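Local coordinates for conserved hypothetical protein NMB0706 (Neisseria meningitidis, PDB 1RV9) that is of unknown function but belongs to the multi-copper polyphenol oxidoreductase laccase (DUF152) family and folds as an alpha-beta-beta-alpha structure, at residues 76-81 with 97-102; 108-113 with 251-256; 31-36 with 45-50. All blocks are in the same frame, centred on the assembly; numbering follows the deposited sequence.

Interaction 1. Residues 76-81 with 97-102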
ATOM      1  N   ALA A  76      -8.461  10.182   1.969  1.00  7.64           N
ATOM      2  CA  ALA A  76      -8.357  10.384   0.528  1.00  7.86           C
ATOM      3  C   ALA A  76      -8.269   9.106  -0.305  1.00  9.72           C
ATOM      4  O   ALA A  76      -7.213   8.785  -0.856  1.00 10.53           O
ATOM      5  CB  ALA A  76      -7.168  11.291   0.213  1.00  8.24           C
ATOM      6  N   TYR A  77      -9.381   8.382  -0.402  1.00  9.47           N
ATOM      7  CA  TYR A  77      -9.426   7.169  -1.207  1.00  9.43           C
ATOM      8  C   TYR A  77      -9.237   7.582  -2.665  1.00  9.02           C
ATOM      9  O   TYR A  77      -9.808   8.579  -3.119  1.00 10.41           O
ATOM     10  CB  TYR A  77     -10.776   6.467  -1.036  1.00  9.61           C
ATOM     11  CG  TYR A  77     -10.988   5.895   0.342  1.00  9.84           C
ATOM     12  CD1 TYR A  77     -10.291   4.760   0.762  1.00 11.85           C
ATOM     13  CD2 TYR A  77     -11.862   6.502   1.243  1.00 11.24           C
ATOM     14  CE1 TYR A  77     -10.455   4.247   2.044  1.00 12.02           C
ATOM     15  CE2 TYR A  77     -12.033   5.997   2.531  1.00  9.87           C
ATOM     16  CZ  TYR A  77     -11.327   4.871   2.924  1.00 13.47           C
ATOM     17  OH  TYR A  77     -11.479   4.368   4.195  1.00 13.30           O
ATOM     18  N   LEU A  78      -8.440   6.815  -3.397  1.00  8.38           N
ATOM     19  CA  LEU A  78      -8.166   7.125  -4.797  1.00  8.74           C
ATOM     20  C   LEU A  78      -8.763   6.090  -5.733  1.00  9.11           C
ATOM     21  O   LEU A  78      -9.051   4.963  -5.332  1.00  9.55           O
ATOM     22  CB  LEU A  78      -6.654   7.146  -5.047  1.00  9.24           C
ATOM     23  CG  LEU A  78      -5.744   7.926  -4.096  1.00  9.83           C
ATOM     24  CD1 LEU A  78      -4.291   7.580  -4.411  1.00 10.58           C
ATOM     25  CD2 LEU A  78      -5.990   9.422  -4.235  1.00  9.52           C
ATOM     26  N   ASN A  79      -8.959   6.480  -6.987  1.00 10.11           N
ATOM     27  CA  ASN A  79      -9.426   5.516  -7.969  1.00 10.29           C
ATOM     28  C   ASN A  79      -8.103   4.995  -8.511  1.00  9.29           C
ATOM     29  O   ASN A  79      -7.534   5.553  -9.454  1.00 10.09           O
ATOM     30  CB  ASN A  79     -10.225   6.174  -9.092  1.00 12.38           C
ATOM     31  CG  ASN A  79     -10.644   5.172 -10.149  1.00 14.35           C
ATOM     32  OD1 ASN A  79     -11.086   4.070  -9.824  1.00 17.59           O
ATOM     33  ND2 ASN A  79     -10.507   5.544 -11.416  1.00 16.08           N
ATOM     34  N   GLN A  80      -7.602   3.939  -7.880  1.00  7.82           N
ATOM     35  CA  GLN A  80      -6.327   3.348  -8.258  1.00  7.46           C
ATOM     36  C   GLN A  80      -6.402   2.670  -9.614  1.00  8.80           C
ATOM     37  O   GLN A  80      -7.305   1.876  -9.871  1.00  9.95           O
ATOM     38  CB  GLN A  80      -5.888   2.363  -7.168  1.00  7.52           C
ATOM     39  CG  GLN A  80      -5.747   3.050  -5.814  1.00  6.71           C
ATOM     40  CD  GLN A  80      -5.567   2.104  -4.637  1.00  6.11           C
ATOM     41  OE1 GLN A  80      -5.520   2.545  -3.488  1.00  8.26           O
ATOM     42  NE2 GLN A  80      -5.472   0.806  -4.910  1.00  8.42           N
ATOM     43  N   ILE A  81      -5.443   2.987 -10.476  1.00  8.68           N
ATOM     44  CA  ILE A  81      -5.405   2.417 -11.814  1.00  8.62           C
ATOM     45  C   ILE A  81      -4.035   1.833 -12.152  1.00  8.58           C
ATOM     46  O   ILE A  81      -3.679   1.699 -13.324  1.00  9.56           O
ATOM     47  CB  ILE A  81      -5.780   3.477 -12.873  1.00 10.39           C
ATOM     48  CG1 ILE A  81      -4.881   4.708 -12.728  1.00 13.08           C
ATOM     49  CG2 ILE A  81      -7.241   3.861 -12.723  1.00 11.71           C
ATOM     50  CD1 ILE A  81      -5.048   5.724 -13.841  1.00 13.64           C
ATOM     51  N   PRO A  97      -9.652  11.215  -7.798  1.00 21.02           N
ATOM     52  CA  PRO A  97      -8.690  11.280  -8.903  1.00 19.54           C
ATOM     53  C   PRO A  97      -8.193   9.896  -9.305  1.00 18.30           C
ATOM     54  O   PRO A  97      -8.227   8.956  -8.502  1.00 17.31           O
ATOM     55  CB  PRO A  97      -7.544  12.118  -8.328  1.00 20.20           C
ATOM     56  CG  PRO A  97      -8.127  12.753  -7.072  1.00 22.16           C
ATOM     57  CD  PRO A  97      -9.032  11.692  -6.554  1.00 20.82           C
ATOM     58  N   ASP A  98      -7.750   9.773 -10.553  1.00 15.94           N
ATOM     59  CA  ASP A  98      -7.187   8.518 -11.039  1.00 14.76           C
ATOM     60  C   ASP A  98      -5.728   8.628 -10.637  1.00 14.00           C
ATOM     61  O   ASP A  98      -4.948   9.326 -11.285  1.00 14.97           O
ATOM     62  CB  ASP A  98      -7.289   8.411 -12.562  1.00 16.45           C
ATOM     63  CG  ASP A  98      -8.698   8.142 -13.039  1.00 19.96           C
ATOM     64  OD1 ASP A  98      -9.595   7.953 -12.191  1.00 19.79           O
ATOM     65  OD2 ASP A  98      -8.906   8.114 -14.270  1.00 22.91           O
ATOM     66  N   ALA A  99      -5.362   7.956  -9.555  1.00 11.53           N
ATOM     67  CA  ALA A  99      -3.994   8.026  -9.071  1.00  9.87           C
ATOM     68  C   ALA A  99      -3.703   6.833  -8.187  1.00  8.30           C
ATOM     69  O   ALA A  99      -4.619   6.137  -7.754  1.00  8.06           O
ATOM     70  CB  ALA A  99      -3.792   9.313  -8.294  1.00 10.37           C
ATOM     71  N   ASP A 100      -2.425   6.612  -7.899  1.00  6.24           N
ATOM     72  CA  ASP A 100      -2.039   5.476  -7.083  1.00  6.45           C
ATOM     73  C   ASP A 100      -1.147   5.804  -5.898  1.00  6.27           C
ATOM     74  O   ASP A 100      -0.570   4.910  -5.284  1.00  7.39           O
ATOM     75  CB  ASP A 100      -1.397   4.412  -7.970  1.00  7.95           C
ATOM     76  CG  ASP A 100      -2.410   3.743  -8.876  1.00  8.59           C
ATOM     77  OD1 ASP A 100      -2.912   2.661  -8.505  1.00  7.17           O
ATOM     78  OD2 ASP A 100      -2.721   4.308  -9.949  1.00  9.48           O
ATOM     79  N   ALA A 101      -1.046   7.086  -5.569  1.00  6.55           N
ATOM     80  CA  ALA A 101      -0.254   7.518  -4.417  1.00  5.93           C
ATOM     81  C   ALA A 101      -0.666   8.931  -4.050  1.00  5.77           C
ATOM     82  O   ALA A 101      -1.150   9.682  -4.896  1.00  6.56           O
ATOM     83  CB  ALA A 101       1.244   7.482  -4.741  1.00  7.15           C
ATOM     84  N   SER A 102      -0.506   9.285  -2.783  1.00  5.30           N
ATOM     85  CA  SER A 102      -0.830  10.635  -2.348  1.00  5.16           C
ATOM     86  C   SER A 102       0.147  11.068  -1.265  1.00  6.26           C
ATOM     87  O   SER A 102       0.743  10.237  -0.569  1.00  6.66           O
ATOM     88  CB  SER A 102      -2.278  10.730  -1.838  1.00  7.22           C
ATOM     89  OG  SER A 102      -2.443  10.135  -0.562  1.00  7.12           O
TER
HETATM   90  O   HOH W   1      -4.585   8.473  -0.738  1.00  8.19           O
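Asn79 ND2 donates to Asp98 OD1 over 2.7 Å, almost straight at 173°. The two side chains point the same way; with Asn79 CG anti to the backbone N (chi1 177°), the amide is laid alongside Asp98. The acceptor lies in the Asn79 amide plane, but the amide reaches OD1 from above the carboxylate plane, and the two planes are 57° apart. A second carboxylate, Asp100, takes the Ile81 N-H on the syn side of OD2 (3.1 Å). Ser83 OG also bonds OD2, while His82 N and His135 ND1 bond OD1; with two partners on each oxygen, the carboxylate's rotation should be fixed. Two backbone bonds lie nearby: Asn79 N donates to Pro97 O (3.0 Å) and Ala99 N to Asn79 O (3.2 Å), with Asn79 at the centre of an inverse gamma turn. Here the loop after strand 75-76 lies along the chain leading into strand 101-104. Asp100, with His135 and Cys118, fits a Cys-His-Asp charge-relay geometry, consistent with an active site but unconfirmed. Farther in, Leu78 is buried against the 97-102 backbone. Its CD1 sits 3.5 Å from Ala101 N and also meets Ala99 CB, while CD2 faces Pro97 CD at 4.4 Å. At the outer edge Ile81 crosses Asp98 at about a right angle, its CD1 3.7 Å from Asp98 CB. At the other end a water donates to Ala76 O and accepts from Ser102 OG.

Interaction 2. Residues 108-113 with 251-256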
ATOM      1  N   LYS A 108      -4.510  17.594   7.532  1.00  8.72           N
ATOM      2  CA  LYS A 108      -5.939  17.829   7.346  1.00  9.22           C
ATOM      3  C   LYS A 108      -6.638  16.716   6.577  1.00  8.76           C
ATOM      4  O   LYS A 108      -7.810  16.833   6.222  1.00  8.75           O
ATOM      5  CB  LYS A 108      -6.145  19.160   6.623  1.00 11.88           C
ATOM      6  CG  LYS A 108      -5.626  20.356   7.404  1.00 13.18           C
ATOM      7  CD  LYS A 108      -5.802  21.641   6.619  1.00 16.39           C
ATOM      8  CE  LYS A 108      -5.336  22.838   7.428  1.00 18.67           C
ATOM      9  NZ  LYS A 108      -6.123  22.976   8.685  1.00 21.37           N
ATOM     10  N   VAL A 109      -5.923  15.624   6.344  1.00  7.16           N
ATOM     11  CA  VAL A 109      -6.479  14.507   5.595  1.00  7.68           C
ATOM     12  C   VAL A 109      -5.559  13.311   5.775  1.00  7.30           C
ATOM     13  O   VAL A 109      -4.378  13.476   6.072  1.00  7.52           O
ATOM     14  CB  VAL A 109      -6.567  14.874   4.087  1.00  8.51           C
ATOM     15  CG1 VAL A 109      -5.177  15.225   3.560  1.00  9.39           C
ATOM     16  CG2 VAL A 109      -7.177  13.731   3.286  1.00  9.13           C
ATOM     17  N   ALA A 110      -6.104  12.110   5.618  1.00  6.60           N
ATOM     18  CA  ALA A 110      -5.298  10.901   5.726  1.00  6.62           C
ATOM     19  C   ALA A 110      -5.022  10.351   4.332  1.00  6.53           C
ATOM     20  O   ALA A 110      -5.919  10.308   3.479  1.00  6.72           O
ATOM     21  CB  ALA A 110      -6.031   9.849   6.562  1.00  5.49           C
ATOM     22  N   CYS A 111      -3.773   9.958   4.093  1.00  6.40           N
ATOM     23  CA  CYS A 111      -3.388   9.365   2.820  1.00  6.01           C
ATOM     24  C   CYS A 111      -3.733   7.894   2.949  1.00  6.32           C
ATOM     25  O   CYS A 111      -3.567   7.310   4.022  1.00  7.35           O
ATOM     26  CB  CYS A 111      -1.886   9.501   2.581  1.00  6.46           C
ATOM     27  SG  CYS A 111      -1.303  11.196   2.460  1.00  8.48           S
ATOM     28  N   ALA A 112      -4.204   7.285   1.867  1.00  6.62           N
ATOM     29  CA  ALA A 112      -4.580   5.886   1.933  1.00  6.75           C
ATOM     30  C   ALA A 112      -4.511   5.165   0.603  1.00  5.56           C
ATOM     31  O   ALA A 112      -4.732   5.755  -0.454  1.00  6.89           O
ATOM     32  CB  ALA A 112      -5.995   5.765   2.492  1.00 10.74           C
ATOM     33  N   VAL A 113      -4.173   3.884   0.673  1.00  5.80           N
ATOM     34  CA  VAL A 113      -4.145   3.022  -0.497  1.00  5.88           C
ATOM     35  C   VAL A 113      -4.850   1.729  -0.098  1.00  6.84           C
ATOM     36  O   VAL A 113      -4.732   1.268   1.044  1.00  6.58           O
ATOM     37  CB  VAL A 113      -2.705   2.734  -0.998  1.00  8.50           C
ATOM     38  CG1 VAL A 113      -2.100   4.013  -1.554  1.00  6.87           C
ATOM     39  CG2 VAL A 113      -1.850   2.175   0.117  1.00  8.81           C
ATOM     40  N   LEU A 251      -3.303   3.414   5.874  1.00  4.70           N
ATOM     41  CA  LEU A 251      -3.480   4.853   6.012  1.00  4.67           C
ATOM     42  C   LEU A 251      -2.398   5.488   6.859  1.00  5.07           C
ATOM     43  O   LEU A 251      -1.840   4.857   7.756  1.00  5.47           O
ATOM     44  CB  LEU A 251      -4.840   5.163   6.652  1.00  6.91           C
ATOM     45  CG  LEU A 251      -6.111   4.635   5.987  1.00  9.32           C
ATOM     46  CD1 LEU A 251      -6.276   3.152   6.285  1.00 11.96           C
ATOM     47  CD2 LEU A 251      -7.308   5.412   6.524  1.00 11.07           C
ATOM     48  N   ILE A 252      -2.121   6.751   6.571  1.00  4.81           N
ATOM     49  CA  ILE A 252      -1.125   7.497   7.321  1.00  5.55           C
ATOM     50  C   ILE A 252      -1.530   8.964   7.353  1.00  5.92           C
ATOM     51  O   ILE A 252      -2.075   9.497   6.385  1.00  5.95           O
ATOM     52  CB  ILE A 252       0.289   7.330   6.697  1.00  5.73           C
ATOM     53  CG1 ILE A 252       1.335   8.000   7.589  1.00  6.19           C
ATOM     54  CG2 ILE A 252       0.326   7.914   5.287  1.00  6.20           C
ATOM     55  CD1 ILE A 252       2.758   7.636   7.211  1.00  6.25           C
ATOM     56  N   TRP A 253      -1.295   9.609   8.487  1.00  6.31           N
ATOM     57  CA  TRP A 253      -1.628  11.015   8.609  1.00  6.21           C
ATOM     58  C   TRP A 253      -0.802  11.684   9.684  1.00  6.68           C
ATOM     59  O   TRP A 253      -0.165  11.016  10.501  1.00  6.80           O
ATOM     60  CB  TRP A 253      -3.126  11.192   8.906  1.00  6.97           C
ATOM     61  CG  TRP A 253      -3.607  10.640  10.232  1.00  6.98           C
ATOM     62  CD1 TRP A 253      -3.807  11.337  11.392  1.00  6.97           C
ATOM     63  CD2 TRP A 253      -3.995   9.289  10.505  1.00  5.99           C
ATOM     64  NE1 TRP A 253      -4.304  10.503  12.368  1.00  6.89           N
ATOM     65  CE2 TRP A 253      -4.425   9.240  11.851  1.00  6.31           C
ATOM     66  CE3 TRP A 253      -4.017   8.113   9.744  1.00  7.22           C
ATOM     67  CZ2 TRP A 253      -4.882   8.059  12.448  1.00  7.62           C
ATOM     68  CZ3 TRP A 253      -4.470   6.937  10.338  1.00  6.70           C
ATOM     69  CH2 TRP A 253      -4.893   6.921  11.680  1.00  8.37           C
ATOM     70  N   LEU A 254      -0.789  13.009   9.638  1.00  7.46           N
ATOM     71  CA  LEU A 254      -0.079  13.814  10.619  1.00  8.55           C
ATOM     72  C   LEU A 254      -1.112  14.248  11.645  1.00 11.98           C
ATOM     73  O   LEU A 254      -2.219  14.663  11.295  1.00 11.09           O
ATOM     74  CB  LEU A 254       0.537  15.047   9.957  1.00  9.22           C
ATOM     75  CG  LEU A 254       1.699  14.786   9.004  1.00 10.36           C
ATOM     76  CD1 LEU A 254       1.950  16.024   8.154  1.00 10.68           C
ATOM     77  CD2 LEU A 254       2.944  14.407   9.810  1.00  9.51           C
ATOM     78  N   ASP A 255      -0.753  14.125  12.915  1.00 14.06           N
ATOM     79  CA  ASP A 255      -1.631  14.517  14.006  1.00 18.53           C
ATOM     80  C   ASP A 255      -0.769  15.273  15.000  1.00 21.93           C
ATOM     81  O   ASP A 255      -0.292  14.706  15.983  1.00 21.94           O
ATOM     82  CB  ASP A 255      -2.256  13.285  14.663  1.00 19.91           C
ATOM     83  CG  ASP A 255      -2.984  13.617  15.951  1.00 22.24           C
ATOM     84  OD1 ASP A 255      -3.537  14.730  16.047  1.00 23.26           O
ATOM     85  OD2 ASP A 255      -3.013  12.761  16.861  1.00 25.33           O
ATOM     86  N   GLY A 256      -0.553  16.553  14.717  1.00 24.28           N
ATOM     87  CA  GLY A 256       0.265  17.368  15.592  1.00 27.43           C
ATOM     88  C   GLY A 256       0.965  18.492  14.856  1.00 29.50           C
ATOM     89  O   GLY A 256       0.889  19.650  15.325  1.00 31.84           O
TER
HETATM   90  O   HOH W   2      -2.015  14.021   7.311  1.00  8.60           O
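Cys111 and Ile252 form an antiparallel hydrogen-bonded pair, with Ala112 and Leu251 the non-hydrogen-bonded pair next to it, where strands 110-113 and 251-254 run 4.6 Å apart at 167° between their directions. Cys111 N donates to Ile252 O (2.9 Å), and Ile252 N returns the bond to Cys111 O (3.0 Å). Two residues on, a water stands in: it donates to Val109 O and accepts from Leu254 N, bridging the strands where their backbones no longer bond directly. On one face of the sheet Cys111 CB packs on Ile252 CG2 at 3.8 Å. The longer branch of Ile252 leads away, because CG1 is anti to the backbone N (chi1 -174°) and CG2 is left to do the touching. This face looks onto strand 131-136 of the second sheet, Cys111 meeting Ala133 and Ile252 meeting Val131. On the face carrying Ala112 and Leu251, Ala112 CB rests 3.7 Å from Leu251 CG, and helix 57-71 covers Leu251 through Val67 and Val71. Ala110 CB also lies 4.0 Å from Trp253 CB; the indole itself swings away from the strand, touching Ala110 CB obliquely with CE3. Every touching residue is buried and the side-chain contacts are apolar, so the pairing of these inner strands rests on backbone bonds, direct or through water, while the side chains are left to pack on helix 57-71 and strand 131-136.

Interaction 3. Residues 31-36 with 45-50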
ATOM      1  N   LEU A  31      -2.707   3.480  10.210  1.00  7.56           N
ATOM      2  CA  LEU A  31      -3.773   2.529  10.455  1.00  7.84           C
ATOM      3  C   LEU A  31      -3.685   1.512   9.335  1.00  8.38           C
ATOM      4  O   LEU A  31      -3.861   1.850   8.162  1.00  8.63           O
ATOM      5  CB  LEU A  31      -5.146   3.209  10.441  1.00  9.21           C
ATOM      6  CG  LEU A  31      -6.305   2.301  10.869  1.00 10.84           C
ATOM      7  CD1 LEU A  31      -6.186   2.010  12.357  1.00 13.63           C
ATOM      8  CD2 LEU A  31      -7.640   2.968  10.570  1.00 12.17           C
ATOM      9  N   ILE A  32      -3.370   0.276   9.702  1.00  7.31           N
ATOM     10  CA  ILE A  32      -3.271  -0.820   8.751  1.00  9.17           C
ATOM     11  C   ILE A  32      -4.501  -1.660   9.052  1.00  9.32           C
ATOM     12  O   ILE A  32      -4.515  -2.413  10.021  1.00 10.20           O
ATOM     13  CB  ILE A  32      -1.998  -1.657   8.999  1.00  9.98           C
ATOM     14  CG1 ILE A  32      -0.759  -0.760   8.896  1.00 13.07           C
ATOM     15  CG2 ILE A  32      -1.926  -2.815   8.007  1.00 10.96           C
ATOM     16  CD1 ILE A  32      -0.592  -0.074   7.551  1.00 14.28           C
ATOM     17  N   THR A  33      -5.544  -1.520   8.242  1.00  9.62           N
ATOM     18  CA  THR A  33      -6.764  -2.268   8.505  1.00  9.72           C
ATOM     19  C   THR A  33      -6.656  -3.736   8.128  1.00 10.92           C
ATOM     20  O   THR A  33      -5.818  -4.130   7.313  1.00 11.00           O
ATOM     21  CB  THR A  33      -7.985  -1.652   7.774  1.00 10.37           C
ATOM     22  OG1 THR A  33      -7.915  -1.945   6.373  1.00 10.44           O
ATOM     23  CG2 THR A  33      -8.008  -0.139   7.963  1.00 10.58           C
ATOM     24  N   THR A  34      -7.493  -4.548   8.762  1.00 10.76           N
ATOM     25  CA  THR A  34      -7.539  -5.973   8.479  1.00 11.54           C
ATOM     26  C   THR A  34      -8.916  -6.194   7.875  1.00 11.06           C
ATOM     27  O   THR A  34      -9.698  -5.249   7.746  1.00 11.81           O
ATOM     28  CB  THR A  34      -7.400  -6.829   9.757  1.00 11.17           C
ATOM     29  OG1 THR A  34      -8.541  -6.624  10.600  1.00 12.62           O
ATOM     30  CG2 THR A  34      -6.135  -6.450  10.518  1.00 12.64           C
ATOM     31  N   ARG A  35      -9.222  -7.429   7.504  1.00 12.45           N
ATOM     32  CA  ARG A  35     -10.514  -7.717   6.898  1.00 11.85           C
ATOM     33  C   ARG A  35     -11.639  -7.724   7.927  1.00 12.59           C
ATOM     34  O   ARG A  35     -12.816  -7.775   7.573  1.00 11.86           O
ATOM     35  CB  ARG A  35     -10.465  -9.069   6.175  1.00 12.22           C
ATOM     36  CG  ARG A  35     -10.340 -10.270   7.096  1.00 11.89           C
ATOM     37  CD  ARG A  35     -10.297 -11.559   6.293  1.00 11.19           C
ATOM     38  NE  ARG A  35     -11.467 -11.682   5.432  1.00 13.41           N
ATOM     39  CZ  ARG A  35     -11.644 -12.649   4.536  1.00 12.26           C
ATOM     40  NH1 ARG A  35     -10.722 -13.592   4.380  1.00 14.14           N
ATOM     41  NH2 ARG A  35     -12.740 -12.666   3.792  1.00 14.03           N
ATOM     42  N   ASN A  36     -11.276  -7.638   9.199  1.00 12.92           N
ATOM     43  CA  ASN A  36     -12.267  -7.681  10.263  1.00 13.85           C
ATOM     44  C   ASN A  36     -12.725  -6.336  10.817  1.00 14.44           C
ATOM     45  O   ASN A  36     -12.012  -5.333  10.731  1.00 14.73           O
ATOM     46  CB  ASN A  36     -11.733  -8.559  11.389  1.00 14.54           C
ATOM     47  CG  ASN A  36     -11.267  -9.905  10.883  1.00 14.67           C
ATOM     48  OD1 ASN A  36     -12.033 -10.639  10.265  1.00 16.71           O
ATOM     49  ND2 ASN A  36     -10.003 -10.233  11.128  1.00 16.51           N
ATOM     50  N   GLN A  45     -16.036 -10.737   3.203  1.00 17.22           N
ATOM     51  CA  GLN A  45     -16.093 -10.590   4.623  1.00 22.03           C
ATOM     52  C   GLN A  45     -15.260  -9.727   5.509  1.00 23.07           C
ATOM     53  O   GLN A  45     -14.036  -9.849   5.775  1.00 23.19           O
ATOM     54  CB  GLN A  45     -16.379 -11.903   5.348  1.00 24.27           C
ATOM     55  CG  GLN A  45     -15.441 -13.067   5.477  1.00 27.34           C
ATOM     56  CD  GLN A  45     -16.279 -14.216   5.997  1.00 29.91           C
ATOM     57  OE1 GLN A  45     -17.051 -14.814   5.242  1.00 28.58           O
ATOM     58  NE2 GLN A  45     -16.211 -14.473   7.303  1.00 30.59           N
ATOM     59  N   SER A  46     -16.177  -8.829   5.867  1.00 23.38           N
ATOM     60  CA  SER A  46     -16.320  -7.712   6.701  1.00 19.27           C
ATOM     61  C   SER A  46     -15.756  -6.343   6.385  1.00 15.58           C
ATOM     62  O   SER A  46     -16.473  -5.511   5.781  1.00 13.45           O
ATOM     63  CB  SER A  46     -16.203  -8.274   8.125  1.00 23.40           C
ATOM     64  OG  SER A  46     -15.303  -7.636   8.941  1.00 19.53           O
ATOM     65  N   LEU A  47     -14.523  -6.042   6.742  1.00 14.16           N
ATOM     66  CA  LEU A  47     -14.148  -4.661   6.414  1.00 11.99           C
ATOM     67  C   LEU A  47     -13.662  -4.314   5.010  1.00 11.96           C
ATOM     68  O   LEU A  47     -12.546  -3.842   4.837  1.00 11.60           O
ATOM     69  CB  LEU A  47     -13.208  -4.064   7.467  1.00 11.40           C
ATOM     70  CG  LEU A  47     -13.140  -2.541   7.642  1.00  9.97           C
ATOM     71  CD1 LEU A  47     -14.415  -1.975   8.292  1.00 11.91           C
ATOM     72  CD2 LEU A  47     -11.943  -2.239   8.550  1.00 11.67           C
ATOM     73  N   ASN A  48     -14.552  -4.455   4.022  1.00 10.89           N
ATOM     74  CA  ASN A  48     -14.186  -4.119   2.645  1.00  9.79           C
ATOM     75  C   ASN A  48     -14.314  -2.634   2.367  1.00  9.88           C
ATOM     76  O   ASN A  48     -15.401  -2.062   2.461  1.00 10.91           O
ATOM     77  CB  ASN A  48     -15.048  -4.885   1.644  1.00  9.60           C
ATOM     78  CG  ASN A  48     -14.839  -4.409   0.229  1.00 11.09           C
ATOM     79  OD1 ASN A  48     -13.710  -4.175  -0.186  1.00 10.83           O
ATOM     80  ND2 ASN A  48     -15.929  -4.273  -0.526  1.00 10.97           N
ATOM     81  N   LEU A  49     -13.196  -2.014   2.012  1.00  8.28           N
ATOM     82  CA  LEU A  49     -13.179  -0.590   1.737  1.00  8.58           C
ATOM     83  C   LEU A  49     -13.186  -0.242   0.254  1.00  7.99           C
ATOM     84  O   LEU A  49     -13.205   0.935  -0.099  1.00  8.14           O
ATOM     85  CB  LEU A  49     -11.954   0.034   2.407  1.00  8.07           C
ATOM     86  CG  LEU A  49     -11.880  -0.193   3.919  1.00  9.71           C
ATOM     87  CD1 LEU A  49     -10.511   0.221   4.438  1.00 10.26           C
ATOM     88  CD2 LEU A  49     -12.982   0.594   4.608  1.00  8.49           C
ATOM     89  N   GLY A  50     -13.181  -1.256  -0.612  1.00  9.36           N
ATOM     90  CA  GLY A  50     -13.173  -1.005  -2.046  1.00 10.36           C
ATOM     91  C   GLY A  50     -14.551  -0.945  -2.683  1.00 10.33           C
ATOM     92  O   GLY A  50     -15.391  -1.810  -2.443  1.00 11.26           O
TER
HETATM   93  O   HOH W   3     -10.122  -3.460   5.742  1.00 10.65           O
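Arg35 reaches Gln45 by a bent path: its CG sits between the backbone N and the carbonyl carbon (chi1 69°), and a turn at chi3 (-56°) brings NE round to Gln45 O. That bond is 3.2 Å long and nearly straight at 168°, with the acceptor close to the guanidinium plane and the donor in the carbonyl plane. Farther along the same group, NH1 bonds Arg233 O. The carbonyl of Arg35 is gripped twice from the facing segment. Ser46 OG donates to Arg35 O in the carbonyl plane, on a lone pair (2.8 Å), whereas Leu47 N comes to the same oxygen from above that plane, at a modelled length of 2.6 Å that is doubtfully short. Ser46 OG in turn accepts from Gly38 N. These bonds close the base of a loop that leaves the end of strand 28-33 and returns before helix 57-71, and small turns shape both its arms. Thr34 OG1 accepts from Asn36 N in an ST turn and also bonds Asn16 O, Leu47 is the centre of an inverse gamma turn, and Asn48 OD1 accepts from Gly50 N in an Asx turn. Deeper in, a water ties the arms together: it donates to Thr34 O and Leu47 O and accepts from Thr33 OG1, which also bonds Ala249 N of the neighbouring strand. Around this water the leucines pack on Thr33 and on backbone carbonyls. Leu47 CD2 lies 4.1 Å from Thr33 CB, its CB touches Thr34 O and Asn36 O, and Leu49 meets Thr33 tip to tip, CD1 to OG1 at 3.9 Å. Asn63 and Val67 of helix 57-71 press on Leu49, and Asn63 also touches Leu47.

Interaction 2 is the wholly buried one; interactions 1 and 3 are partly exposed and use loops on either side of it along their shared sheet. There the order 28-33, 248-254, 110-115, 75-76 links them: Leu31 O meets Leu251 N at 2.8 Å, and Ala76 N meets Ala110 O at 3.0 Å. Interaction 1 also reaches the second sheet through strand 101-104, with Ser102 OG packed on Cys111 CB. Chemistry follows place: regular strand pairing and apolar side chains in interaction 2, whereas side chains join the bonding in the others, a carboxylate-amide pair and a carboxylate to a backbone N-H in 76-81 with 97-102, an arginine and a serine to backbone carbonyls in 31-36 with 45-50.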